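Local coordinates for electron transfer flavoprotein, alpha subunit (Thermotoga maritima, PDB 7KOE) that binds flavin-adenine dinucleotide and, as the alpha subunit of an electron transfer flavoprotein, probably helps to pass electrons between redox partners, at residues K5-L10 with S34-S39; L80-L85 with G110-E115; V207-A212 with K265-V270. One frame throughout, in Å; residues are numbered along the deposited sequence.

Interaction 1 of 3, residues K5-L10 with S34-S39; sequences KIIFVL and SKLENS
Lys-5 meets the turn at Glu-37 and Asn-38 where a beta-alpha-beta crossover of the parallel sheet returns to its plane. Strand 6-9 is the first limb, helix 21-33 the connection, and the loop 34-39 leads into the neighbouring parallel strand 40-46, a Rossmann-like arrangement in keeping with the HUP clan. The example illustrates how the aliphatic part of a lysine can pack on main-chain oxygens. Lys-5 CG stands anti to the carbonyl carbon (chi1 -71°), and the chain then runs extended as far as CE, alongside the turn. In this course Lys-5 CB comes 3.7 Å from Asn-38 O, and Lys-5 CD lies 3.4 Å from Glu-37 O. The chain bends only at its last torsion; NZ, further on, has a long and weak ion pair with Glu-95.

The next part of the contact is apolar. Ile-7 and Leu-36 are both buried and run alongside each other, pointing opposite ways, with Ile-7 CG2 3.8 Å from Leu-36 CD2. Ile-7 also rests on Ala-29 of the crossover helix, so that the helix and the loop leaving it pack on the same strand residue. Main-chain bonds from Ile-7 to Glu-40 and Trp-42 then join the two strands just beyond the loop.

At the exit of the loop, Ser-39 CA approaches Lys-5 O at 3.3 Å in a CA-H...O contact. The turn is tied internally by Ser-39 OG, which donates to Leu-36 O across 3.2 Å from above the carbonyl plane, 65° out of it.

Interaction 2 of 3, residues L80-L85 with G110-E115; sequences LYKKAL and GMVATE
Lys-82 sends its CG toward Met-111 by standing anti to the backbone N (chi1 -172°), then bends at chi2 (-108°) and again at chi3 (-63°), so that its chain passes over Met-111 and reaches Glu-115. Met-111, with CG anti to its carbonyl carbon, folds back at its last torsion and brings its terminal methyl to the lysine. The two side chains lie roughly perpendicular to each other, and they meet twice: Lys-82 CG lies 3.8 Å from Met-111 CB, and Lys-82 CE is 3.8 Å from Met-111 CE. Lys-82 CG also lies 3.7 Å from the main-chain Met-111 O.

Glu-115 is met by the same chain, again nearly perpendicular to it, with Glu-115 CG 3.7 Å from Lys-82 CD. In a second patch the side chains that meet are apolar. There Val-112 CG2 reaches Leu-85 CB at 4.2 Å, and Val-112 CG1 is 3.9 Å from the main-chain Leu-85 O. Both residues are buried, Leu-85 against Val-44 and Leu-46 of strand 40-46, Val-112 against Met-160 of strand 160-163. Helices 78-84 and 103-113 thus pack on each other and on the parallel sheet of the electron transfer flavoprotein domain, while Thr-149 of the neighbouring electron transfer flavoprotein chain packs on Lys-82, Met-111 and Glu-115.

Lys-82 NZ and Glu-115 OE2 are 4.3 Å apart, beyond a salt bridge. What the contact teaches is that a lysine can serve chiefly through its methylenes: the packing is done by CG, CD and CE, and the opposite charges probably add only a diffuse electrostatic attraction.

Interaction 3 of 3, residues V207-A212 with K265-V270; sequences VNLEYA and KTVRPV
Leu-209 and Lys-265 meet where two loops run up to neighbouring strands of the parallel sheet in the Rossmann-like FAD-binding domain: loop 207-212 precedes strand 214-218, and loop 265-270 leads into strand 271-275. One part of the contact is apolar. Leu-209 lies roughly perpendicular to the extended lysine, its CD2 3.7 Å from Lys-265 CD, and also turns its CG to Val-267 CG1 at 4.0 Å. Val-215 and Val-260 pack on both Leu-209 and Val-267, extending this small core.

Charge contributes at longer range. Glu-210 is bent at chi2 (98°), which swings its carboxylate over the stem of Lys-265. There Glu-210 OE2 lies 3.3 Å from Lys-265 CG, yet 5.1 Å from Lys-265 NZ. The ammonium is instead hydrogen-bonded to the main-chain oxygen of Glu-257. On its other oxygen Glu-210 has a like-charged neighbour, Glu-198 of the adjoining electron transfer flavoprotein chain, and the nearby lysine charge would probably help to keep Glu-210 ionised.

Main-chain oxygens take part in a third group of contacts. Glu-210 CG rests 3.6 Å from Thr-266 O, and nearer the strands Pro-269 sits against Ala-212. Pro-269 CA makes a long, bent CA-H...O contact with Ala-212 O, while Pro-269 CB is 3.4 Å from that same Ala-212 O.

The three contacts come in series along the chain, each closing before the next begins. Interactions 1 and 2 belong to the electron transfer flavoprotein domain and its parallel sheet, their centres 21 Å apart; Leu-10 CD1 packs 3.7 Å from Leu-85 CD1, so they are joined directly by apolar packing within one domain. Interaction 3 belongs to the FAD-binding domain, with its own parallel sheet, and its centre is 33 Å from that of interaction 1 and 28 Å from that of interaction 2. It touches neither, its nearest atoms being about 15 Å from interaction 2 and about 16 Å from interaction 1; the side chain of Thr-266 is about 8 Å from a bound FAD.

Interaction 1 of 3, residues K5-L10 with S34-S39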
loop_
_atom_site.group_PDB
_atom_site.type_symbol
_atom_site.label_atom_id
_atom_site.label_comp_id
_atom_site.label_asym_id
_atom_site.label_seq_id
_atom_site.Cartn_x
_atom_site.Cartn_y
_atom_site.Cartn_z
ATOM N N LYS B 5 -32.256 -21.556 -36.999
ATOM C CA LYS B 5 -31.129 -20.623 -36.927
ATOM C C LYS B 5 -30.935 -19.999 -38.310
ATOM O O LYS B 5 -30.148 -20.447 -39.145
ATOM C CB LYS B 5 -29.869 -21.321 -36.435
ATOM C CG LYS B 5 -29.922 -21.696 -34.966
ATOM C CD LYS B 5 -28.623 -22.329 -34.507
ATOM C CE LYS B 5 -28.717 -22.769 -33.055
ATOM N NZ LYS B 5 -28.824 -21.606 -32.133
ATOM N N ILE B 6 -31.693 -18.937 -38.533
ATOM C CA ILE B 6 -31.929 -18.372 -39.852
ATOM C C ILE B 6 -31.697 -16.867 -39.737
ATOM O O ILE B 6 -32.556 -16.114 -39.282
ATOM C CB ILE B 6 -33.335 -18.749 -40.339
ATOM C CG1 ILE B 6 -33.757 -18.033 -41.618
ATOM C CG2 ILE B 6 -34.394 -18.728 -39.213
ATOM C CD1 ILE B 6 -35.069 -18.572 -42.102
ATOM N N ILE B 7 -30.515 -16.401 -40.128
ATOM C CA ILE B 7 -30.152 -15.028 -39.790
ATOM C C ILE B 7 -30.621 -14.093 -40.903
ATOM O O ILE B 7 -30.502 -14.401 -42.093
ATOM C CB ILE B 7 -28.650 -14.902 -39.496
ATOM C CG1 ILE B 7 -27.773 -15.263 -40.691
ATOM C CG2 ILE B 7 -28.285 -15.841 -38.359
ATOM C CD1 ILE B 7 -26.293 -15.164 -40.395
ATOM N N PHE B 8 -31.224 -12.973 -40.513
ATOM C CA PHE B 8 -31.838 -12.048 -41.454
ATOM C C PHE B 8 -30.926 -10.859 -41.707
ATOM O O PHE B 8 -30.142 -10.460 -40.845
ATOM C CB PHE B 8 -33.180 -11.531 -40.930
ATOM C CG PHE B 8 -34.343 -12.449 -41.176
ATOM C CD1 PHE B 8 -34.161 -13.728 -41.671
ATOM C CD2 PHE B 8 -35.629 -12.018 -40.907
ATOM C CE1 PHE B 8 -35.242 -14.558 -41.887
ATOM C CE2 PHE B 8 -36.713 -12.839 -41.125
ATOM C CZ PHE B 8 -36.520 -14.110 -41.614
ATOM N N VAL B 9 -31.037 -10.295 -42.905
ATOM C CA VAL B 9 -30.389 -9.039 -43.267
ATOM C C VAL B 9 -31.398 -8.235 -44.071
ATOM O O VAL B 9 -31.904 -8.715 -45.089
ATOM C CB VAL B 9 -29.099 -9.248 -44.087
ATOM C CG1 VAL B 9 -28.668 -7.953 -44.745
ATOM C CG2 VAL B 9 -27.973 -9.782 -43.227
ATOM N N LEU B 10 -31.709 -7.027 -43.616
ATOM C CA LEU B 10 -32.635 -6.167 -44.337
ATOM C C LEU B 10 -31.890 -5.423 -45.436
ATOM O O LEU B 10 -30.757 -4.976 -45.242
ATOM C CB LEU B 10 -33.306 -5.174 -43.388
ATOM C CG LEU B 10 -34.668 -4.588 -43.768
ATOM C CD1 LEU B 10 -35.419 -4.275 -42.503
ATOM C CD2 LEU B 10 -34.561 -3.333 -44.617
ATOM N N SER B 34 -20.621 -18.611 -40.827
ATOM C CA SER B 34 -19.498 -19.538 -40.827
ATOM C C SER B 34 -19.106 -19.956 -39.419
ATOM O O SER B 34 -18.517 -21.027 -39.242
ATOM C CB SER B 34 -18.294 -18.920 -41.535
ATOM O OG SER B 34 -17.771 -17.834 -40.793
ATOM N N LYS B 35 -19.418 -19.136 -38.417
ATOM C CA LYS B 35 -19.162 -19.479 -37.028
ATOM C C LYS B 35 -20.425 -19.844 -36.266
ATOM O O LYS B 35 -20.330 -20.311 -35.126
ATOM C CB LYS B 35 -18.448 -18.322 -36.320
ATOM C CG LYS B 35 -17.297 -17.743 -37.122
ATOM C CD LYS B 35 -16.165 -17.285 -36.221
ATOM C CE LYS B 35 -15.551 -15.990 -36.722
ATOM N NZ LYS B 35 -14.534 -15.450 -35.777
ATOM N N LEU B 36 -21.596 -19.648 -36.860
ATOM C CA LEU B 36 -22.848 -20.137 -36.302
ATOM C C LEU B 36 -23.090 -21.537 -36.843
ATOM O O LEU B 36 -22.905 -21.779 -38.040
ATOM C CB LEU B 36 -24.014 -19.221 -36.678
ATOM C CG LEU B 36 -25.238 -19.212 -35.767
ATOM C CD1 LEU B 36 -24.823 -18.764 -34.391
ATOM C CD2 LEU B 36 -26.317 -18.302 -36.318
ATOM N N GLU B 37 -23.504 -22.453 -35.971
ATOM C CA GLU B 37 -23.721 -23.834 -36.383
ATOM C C GLU B 37 -25.078 -23.955 -37.067
ATOM O O GLU B 37 -26.101 -23.553 -36.495
ATOM C CB GLU B 37 -23.646 -24.787 -35.196
ATOM C CG GLU B 37 -23.848 -26.245 -35.600
ATOM C CD GLU B 37 -23.694 -27.210 -34.447
ATOM O OE1 GLU B 37 -22.554 -27.416 -33.981
ATOM O OE2 GLU B 37 -24.719 -27.770 -34.007
ATOM N N ASN B 38 -25.065 -24.470 -38.303
ATOM C CA ASN B 38 -26.256 -24.852 -39.073
ATOM C C ASN B 38 -27.147 -23.642 -39.363
ATOM O O ASN B 38 -28.302 -23.574 -38.952
ATOM C CB ASN B 38 -27.041 -25.957 -38.349
ATOM C CG ASN B 38 -26.558 -27.347 -38.703
ATOM O OD1 ASN B 38 -25.396 -27.544 -39.060
ATOM N ND2 ASN B 38 -27.447 -28.327 -38.589
ATOM N N SER B 39 -26.579 -22.674 -40.074
ATOM C CA SER B 39 -27.246 -21.400 -40.302
ATOM C C SER B 39 -27.170 -21.010 -41.773
ATOM O O SER B 39 -26.370 -21.542 -42.546
ATOM C CB SER B 39 -26.641 -20.297 -39.432
ATOM O OG SER B 39 -25.241 -20.254 -39.606
#

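Interaction 2 of 3, residues L80-L85 with G110-E115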
loop_
_atom_site.group_PDB
_atom_site.type_symbol
_atom_site.label_atom_id
_atom_site.label_comp_id
_atom_site.label_asym_id
_atom_site.label_seq_id
_atom_site.Cartn_x
_atom_site.Cartn_y
_atom_site.Cartn_z
ATOM N N LEU B 80 -45.531 1.394 -42.188
ATOM C CA LEU B 80 -45.880 0.267 -43.044
ATOM C C LEU B 80 -44.834 -0.835 -43.000
ATOM O O LEU B 80 -45.187 -2.016 -43.094
ATOM C CB LEU B 80 -46.063 0.743 -44.483
ATOM C CG LEU B 80 -47.158 1.782 -44.698
ATOM C CD1 LEU B 80 -47.101 2.322 -46.112
ATOM C CD2 LEU B 80 -48.517 1.178 -44.403
ATOM N N TYR B 81 -43.555 -0.472 -42.874
ATOM C CA TYR B 81 -42.493 -1.470 -42.810
ATOM C C TYR B 81 -42.579 -2.293 -41.534
ATOM O O TYR B 81 -42.329 -3.502 -41.554
ATOM C CB TYR B 81 -41.131 -0.793 -42.892
ATOM C CG TYR B 81 -40.585 -0.594 -44.280
ATOM C CD1 TYR B 81 -41.204 0.262 -45.175
ATOM C CD2 TYR B 81 -39.430 -1.244 -44.686
ATOM C CE1 TYR B 81 -40.695 0.456 -46.440
ATOM C CE2 TYR B 81 -38.910 -1.056 -45.944
ATOM C CZ TYR B 81 -39.548 -0.207 -46.818
ATOM O OH TYR B 81 -39.033 -0.022 -48.077
ATOM N N LYS B 82 -42.926 -1.653 -40.414
ATOM C CA LYS B 82 -43.020 -2.354 -39.138
ATOM C C LYS B 82 -44.175 -3.345 -39.124
ATOM O O LYS B 82 -44.086 -4.386 -38.467
ATOM C CB LYS B 82 -43.168 -1.338 -38.005
ATOM C CG LYS B 82 -43.099 -1.902 -36.595
ATOM C CD LYS B 82 -44.468 -1.891 -35.937
ATOM C CE LYS B 82 -44.993 -0.480 -35.780
ATOM N NZ LYS B 82 -46.341 -0.464 -35.156
ATOM N N LYS B 83 -45.256 -3.050 -39.851
ATOM C CA LYS B 83 -46.372 -3.984 -39.934
ATOM C C LYS B 83 -46.001 -5.231 -40.724
ATOM O O LYS B 83 -46.577 -6.301 -40.497
ATOM C CB LYS B 83 -47.580 -3.298 -40.567
ATOM C CG LYS B 83 -48.910 -3.938 -40.225
ATOM C CD LYS B 83 -50.063 -3.008 -40.554
ATOM C CE LYS B 83 -49.956 -1.699 -39.789
ATOM N NZ LYS B 83 -51.050 -0.763 -40.155
ATOM N N ALA B 84 -45.043 -5.118 -41.641
ATOM C CA ALA B 84 -44.588 -6.241 -42.447
ATOM C C ALA B 84 -43.354 -6.925 -41.880
ATOM O O ALA B 84 -43.195 -8.134 -42.050
ATOM C CB ALA B 84 -44.296 -5.780 -43.875
ATOM N N LEU B 85 -42.473 -6.187 -41.210
ATOM C CA LEU B 85 -41.247 -6.754 -40.669
ATOM C C LEU B 85 -41.410 -7.275 -39.251
ATOM O O LEU B 85 -40.407 -7.508 -38.573
ATOM C CB LEU B 85 -40.117 -5.729 -40.725
ATOM C CG LEU B 85 -39.555 -5.584 -42.132
ATOM C CD1 LEU B 85 -39.136 -4.161 -42.398
ATOM C CD2 LEU B 85 -38.390 -6.523 -42.298
ATOM N N GLY B 110 -35.911 0.337 -34.099
ATOM C CA GLY B 110 -36.509 0.660 -32.819
ATOM C C GLY B 110 -37.987 0.339 -32.756
ATOM O O GLY B 110 -38.487 -0.068 -31.707
ATOM N N MET B 111 -38.702 0.509 -33.871
ATOM C CA MET B 111 -40.115 0.152 -33.898
ATOM C C MET B 111 -40.311 -1.353 -33.941
ATOM O O MET B 111 -41.297 -1.866 -33.401
ATOM C CB MET B 111 -40.807 0.781 -35.103
ATOM C CG MET B 111 -40.592 2.260 -35.266
ATOM S SD MET B 111 -41.725 2.948 -36.479
ATOM C CE MET B 111 -43.263 2.886 -35.567
ATOM N N VAL B 112 -39.395 -2.071 -34.584
ATOM C CA VAL B 112 -39.562 -3.503 -34.784
ATOM C C VAL B 112 -39.265 -4.263 -33.499
ATOM O O VAL B 112 -40.038 -5.137 -33.090
ATOM C CB VAL B 112 -38.678 -3.972 -35.957
ATOM C CG1 VAL B 112 -38.463 -5.468 -35.930
ATOM C CG2 VAL B 112 -39.313 -3.573 -37.270
ATOM N N ALA B 113 -38.171 -3.904 -32.821
ATOM C CA ALA B 113 -37.686 -4.661 -31.672
ATOM C C ALA B 113 -38.609 -4.588 -30.469
ATOM O O ALA B 113 -38.571 -5.487 -29.623
ATOM C CB ALA B 113 -36.304 -4.169 -31.265
ATOM N N THR B 114 -39.428 -3.550 -30.362
ATOM C CA THR B 114 -40.385 -3.451 -29.275
ATOM C C THR B 114 -41.763 -3.968 -29.654
ATOM O O THR B 114 -42.682 -3.902 -28.832
ATOM C CB THR B 114 -40.483 -2.009 -28.786
ATOM O OG1 THR B 114 -41.391 -1.942 -27.682
ATOM C CG2 THR B 114 -40.981 -1.141 -29.869
ATOM N N GLU B 115 -41.935 -4.463 -30.878
ATOM C CA GLU B 115 -43.079 -5.305 -31.199
ATOM C C GLU B 115 -42.783 -6.763 -30.893
ATOM O O GLU B 115 -43.628 -7.467 -30.330
ATOM C CB GLU B 115 -43.460 -5.168 -32.672
ATOM C CG GLU B 115 -44.499 -4.120 -32.970
ATOM C CD GLU B 115 -45.866 -4.450 -32.406
ATOM O OE1 GLU B 115 -46.192 -5.648 -32.272
ATOM O OE2 GLU B 115 -46.623 -3.506 -32.102
#

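Interaction 3 of 3, residues V207-A212 with K265-V270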
loop_
_atom_site.group_PDB
_atom_site.type_symbol
_atom_site.label_atom_id
_atom_site.label_comp_id
_atom_site.label_asym_id
_atom_site.label_seq_id
_atom_site.Cartn_x
_atom_site.Cartn_y
_atom_site.Cartn_z
ATOM N N VAL B 207 -26.900 22.599 -43.774
ATOM C CA VAL B 207 -25.583 22.147 -43.347
ATOM C C VAL B 207 -25.767 20.818 -42.635
ATOM O O VAL B 207 -26.479 20.744 -41.629
ATOM C CB VAL B 207 -24.912 23.172 -42.421
ATOM C CG1 VAL B 207 -23.559 22.659 -41.960
ATOM C CG2 VAL B 207 -24.792 24.516 -43.113
ATOM N N ASN B 208 -25.139 19.765 -43.147
ATOM C CA ASN B 208 -25.321 18.443 -42.541
ATOM C C ASN B 208 -24.287 18.203 -41.449
ATOM O O ASN B 208 -24.628 18.144 -40.265
ATOM C CB ASN B 208 -25.248 17.362 -43.617
ATOM C CG ASN B 208 -26.120 17.673 -44.806
ATOM O OD1 ASN B 208 -27.295 18.002 -44.656
ATOM N ND2 ASN B 208 -25.548 17.582 -45.999
ATOM N N LEU B 209 -23.016 18.076 -41.837
ATOM C CA LEU B 209 -21.835 17.975 -40.977
ATOM C C LEU B 209 -21.871 16.821 -39.962
ATOM O O LEU B 209 -20.997 16.741 -39.101
ATOM C CB LEU B 209 -21.574 19.302 -40.256
ATOM C CG LEU B 209 -20.117 19.728 -40.092
ATOM C CD1 LEU B 209 -19.431 19.832 -41.429
ATOM C CD2 LEU B 209 -20.059 21.041 -39.373
ATOM N N GLU B 210 -22.851 15.924 -40.020
ATOM C CA GLU B 210 -22.748 14.632 -39.354
ATOM C C GLU B 210 -23.100 13.480 -40.265
ATOM O O GLU B 210 -22.667 12.352 -40.004
ATOM C CB GLU B 210 -23.661 14.540 -38.119
ATOM C CG GLU B 210 -23.336 15.452 -36.958
ATOM C CD GLU B 210 -24.188 16.700 -36.943
ATOM O OE1 GLU B 210 -25.096 16.808 -37.790
ATOM O OE2 GLU B 210 -23.964 17.559 -36.072
ATOM N N TYR B 211 -23.874 13.724 -41.316
ATOM C CA TYR B 211 -24.302 12.706 -42.259
ATOM C C TYR B 211 -23.704 12.961 -43.632
ATOM O O TYR B 211 -24.255 12.523 -44.645
ATOM C CB TYR B 211 -25.829 12.659 -42.317
ATOM C CG TYR B 211 -26.466 12.681 -40.944
ATOM C CD1 TYR B 211 -26.597 11.514 -40.201
ATOM C CD2 TYR B 211 -26.926 13.868 -40.385
ATOM C CE1 TYR B 211 -27.172 11.531 -38.945
ATOM C CE2 TYR B 211 -27.489 13.893 -39.130
ATOM C CZ TYR B 211 -27.617 12.723 -38.421
ATOM O OH TYR B 211 -28.188 12.753 -37.174
ATOM N N ALA B 212 -22.602 13.684 -43.674
ATOM C CA ALA B 212 -21.808 13.917 -44.869
ATOM C C ALA B 212 -20.695 12.884 -44.947
ATOM O O ALA B 212 -20.005 12.654 -43.947
ATOM C CB ALA B 212 -21.212 15.314 -44.858
ATOM N N LYS B 265 -19.721 20.499 -33.929
ATOM C CA LYS B 265 -20.382 19.268 -34.329
ATOM C C LYS B 265 -19.344 18.168 -34.464
ATOM O O LYS B 265 -18.273 18.381 -35.037
ATOM C CB LYS B 265 -21.141 19.450 -35.643
ATOM C CG LYS B 265 -22.335 20.378 -35.520
ATOM C CD LYS B 265 -22.824 20.850 -36.873
ATOM C CE LYS B 265 -24.008 21.789 -36.734
ATOM N NZ LYS B 265 -24.501 22.265 -38.055
ATOM N N THR B 266 -19.656 17.001 -33.913
ATOM C CA THR B 266 -18.780 15.839 -34.008
ATOM C C THR B 266 -19.082 15.134 -35.323
ATOM O O THR B 266 -20.166 14.570 -35.503
ATOM C CB THR B 266 -18.977 14.909 -32.816
ATOM O OG1 THR B 266 -18.510 15.559 -31.628
ATOM C CG2 THR B 266 -18.197 13.624 -33.007
ATOM N N VAL B 267 -18.137 15.187 -36.246
ATOM C CA VAL B 267 -18.329 14.589 -37.558
ATOM C C VAL B 267 -18.009 13.103 -37.491
ATOM O O VAL B 267 -17.218 12.643 -36.660
ATOM C CB VAL B 267 -17.473 15.315 -38.618
ATOM C CG1 VAL B 267 -17.796 16.777 -38.638
ATOM C CG2 VAL B 267 -15.995 15.145 -38.349
ATOM N N ARG B 268 -18.667 12.333 -38.350
ATOM C CA ARG B 268 -18.284 10.946 -38.613
ATOM C C ARG B 268 -18.355 10.682 -40.112
ATOM O O ARG B 268 -19.262 9.996 -40.596
ATOM C CB ARG B 268 -19.184 9.982 -37.836
ATOM C CG ARG B 268 -18.622 8.585 -37.679
ATOM C CD ARG B 268 -19.727 7.554 -37.741
ATOM N NE ARG B 268 -20.901 7.981 -36.989
ATOM C CZ ARG B 268 -22.125 7.496 -37.173
ATOM N NH1 ARG B 268 -22.340 6.562 -38.089
ATOM N NH2 ARG B 268 -23.133 7.947 -36.440
ATOM N N PRO B 269 -17.408 11.232 -40.895
ATOM C CA PRO B 269 -17.375 10.895 -42.316
ATOM C C PRO B 269 -16.506 9.676 -42.559
ATOM O O PRO B 269 -16.005 9.070 -41.609
ATOM C CB PRO B 269 -16.777 12.152 -42.943
ATOM C CG PRO B 269 -15.793 12.584 -41.948
ATOM C CD PRO B 269 -16.348 12.212 -40.589
ATOM N N VAL B 270 -16.322 9.295 -43.825
ATOM C CA VAL B 270 -15.313 8.298 -44.150
ATOM C C VAL B 270 -14.009 8.941 -44.580
ATOM O O VAL B 270 -13.014 8.234 -44.785
ATOM C CB VAL B 270 -15.808 7.328 -45.242
ATOM C CG1 VAL B 270 -17.094 6.657 -44.801
ATOM C CG2 VAL B 270 -15.988 8.046 -46.559
#